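Local coordinates for protein enoyl-CoA hydratase/carnithine racemase (PDB 4NEK) that probably acts as an enoyl-CoA isomerase of the crotonase family, shifting a double bond in a CoA-linked acyl chain, at residues Val13-Met18 against Thr185-Ala190. Residues are numbered along the deposited sequence; the frame is centred on the assembly and turned at random.
Sequences VQVVRM and TAMAAA
NH1 of R17 serves two acceptors: it forms a salt bridge with OE2 of E183, on the same helix as 185-190, and a hydrogen bond to the backbone oxygen of G55. That polar link ties strand 13-18 to helix 179-194 towards the far end of the strand from V13. Between the two segments themselves no hydrogen bond forms, and the interface is purely apolar. M187, modelled as selenomethionine, does most of the reaching from the helix. Its CG lies anti to the backbone N, and bends at chi2 (61°) and chi3 (91°) then swing the selenium and CE round to the strand. SE settles against CG1 of V13 at 4.0 Å. Further along, CE of M187 meets CG2 of V15 at 3.7 Å, the two side chains crossing at about a right angle. In the crotonase fold this strand is the second of the first beta hairpin, and helix 179-194 covers the face of the sheet that carries V13, V15 and R17; Q14, V16 and M18 face helix 29-44 instead. The helix segment runs roughly antiparallel to the strand, at 146°, with the axes 10.0 Å apart at their closest. They draw together at V13 and A190, whose CA atoms are 6.7 Å apart. There CB of A190 faces both methyls of V13, with CG2 at 4.0 Å. Cutting V13 back to alanine removes both methyls and would probably open a gap between the strand and CB of A190, leaving the selenium of M187 without its valine support.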
loop_
_atom_site.group_PDB
_atom_site.type_symbol
_atom_site.label_atom_id
_atom_site.label_comp_id
_atom_site.label_asym_id
_atom_site.label_seq_id
_atom_site.Cartn_x
_atom_site.Cartn_y
_atom_site.Cartn_z
ATOM N N VAL C 13 -34.618 3.547 3.466
ATOM C CA VAL C 13 -33.449 4.145 4.054
ATOM C C VAL C 13 -33.844 5.329 4.879
ATOM O O VAL C 13 -34.455 6.259 4.385
ATOM C CB VAL C 13 -32.494 4.650 2.961
ATOM C CG1 VAL C 13 -31.281 5.291 3.586
ATOM C CG2 VAL C 13 -32.038 3.518 2.062
ATOM N N GLN C 14 -33.470 5.331 6.149
ATOM C CA GLN C 14 -33.692 6.503 6.972
ATOM C C GLN C 14 -32.483 7.411 6.985
ATOM O O GLN C 14 -31.451 7.055 7.510
ATOM C CB GLN C 14 -34.007 6.144 8.386
ATOM C CG GLN C 14 -34.385 7.411 9.123
ATOM C CD GLN C 14 -35.113 7.150 10.418
ATOM O OE1 GLN C 14 -35.960 6.273 10.502
ATOM N NE2 GLN C 14 -34.771 7.909 11.447
ATOM N N VAL C 15 -32.632 8.581 6.387
ATOM C CA VAL C 15 -31.581 9.529 6.269
ATOM C C VAL C 15 -31.617 10.417 7.481
ATOM O O VAL C 15 -32.675 10.908 7.864
ATOM C CB VAL C 15 -31.802 10.398 5.054
ATOM C CG1 VAL C 15 -30.692 11.432 4.933
ATOM C CG2 VAL C 15 -31.832 9.545 3.809
ATOM N N VAL C 16 -30.475 10.572 8.119
ATOM C CA VAL C 16 -30.347 11.334 9.355
ATOM C C VAL C 16 -29.192 12.300 9.142
ATOM O O VAL C 16 -28.076 11.864 8.975
ATOM C CB VAL C 16 -30.013 10.394 10.516
ATOM C CG1 VAL C 16 -29.828 11.179 11.786
ATOM C CG2 VAL C 16 -31.115 9.354 10.706
ATOM N N ARG C 17 -29.488 13.579 9.070
ATOM C CA ARG C 17 -28.511 14.553 8.669
ATOM C C ARG C 17 -28.278 15.583 9.776
ATOM O O ARG C 17 -29.221 16.145 10.305
ATOM C CB ARG C 17 -28.966 15.290 7.422
ATOM C CG ARG C 17 -27.894 16.265 6.977
ATOM C CD ARG C 17 -28.361 17.186 5.877
ATOM N NE ARG C 17 -28.685 16.521 4.630
ATOM C CZ ARG C 17 -27.796 16.163 3.692
ATOM N NH1 ARG C 17 -26.490 16.411 3.817
ATOM N NH2 ARG C 17 -28.205 15.536 2.620
HETATM N N MSE C 18 -27.018 15.810 10.139
HETATM C CA MSE C 18 -26.679 16.841 11.099
HETATM C C MSE C 18 -26.648 18.127 10.346
HETATM O O MSE C 18 -26.084 18.211 9.261
HETATM C CB MSE C 18 -25.356 16.564 11.751
HETATM C CG MSE C 18 -25.469 15.275 12.573
HETATM SE SE MSE C 18 -23.675 14.740 13.265
HETATM C CE MSE C 18 -22.934 13.906 11.607
ATOM N N THR C 185 -23.201 8.116 -3.601
ATOM C CA THR C 185 -22.544 6.829 -3.485
ATOM C C THR C 185 -22.916 6.157 -2.169
ATOM O O THR C 185 -23.130 4.956 -2.123
ATOM C CB THR C 185 -21.032 7.023 -3.522
ATOM O OG1 THR C 185 -20.692 7.681 -4.733
ATOM C CG2 THR C 185 -20.313 5.720 -3.496
ATOM N N ALA C 186 -22.923 6.930 -1.084
ATOM C CA ALA C 186 -23.302 6.381 0.174
ATOM C C ALA C 186 -24.753 5.932 0.122
ATOM O O ALA C 186 -25.102 4.893 0.688
ATOM C CB ALA C 186 -23.092 7.383 1.280
HETATM N N MSE C 187 -25.585 6.693 -0.578
HETATM C CA MSE C 187 -26.989 6.334 -0.693
HETATM C C MSE C 187 -27.116 5.070 -1.483
HETATM O O MSE C 187 -27.958 4.237 -1.194
HETATM C CB MSE C 187 -27.749 7.490 -1.327
HETATM C CG MSE C 187 -29.186 7.141 -1.639
HETATM SE SE MSE C 187 -30.268 6.630 -0.038
HETATM C CE MSE C 187 -30.927 8.447 0.374
ATOM N N ALA C 188 -26.301 4.919 -2.515
ATOM C CA ALA C 188 -26.379 3.712 -3.349
ATOM C C ALA C 188 -26.006 2.512 -2.534
ATOM O O ALA C 188 -26.616 1.471 -2.663
ATOM C CB ALA C 188 -25.464 3.810 -4.577
ATOM N N ALA C 189 -25.020 2.666 -1.667
ATOM C CA ALA C 189 -24.658 1.570 -0.781
ATOM C C ALA C 189 -25.777 1.242 0.222
ATOM O O ALA C 189 -26.069 0.080 0.473
ATOM C CB ALA C 189 -23.385 1.912 -0.063
ATOM N N ALA C 190 -26.416 2.279 0.760
ATOM C CA ALA C 190 -27.554 2.080 1.615
ATOM C C ALA C 190 -28.679 1.327 0.920
ATOM O O ALA C 190 -29.299 0.430 1.507
ATOM C CB ALA C 190 -28.067 3.416 2.121
#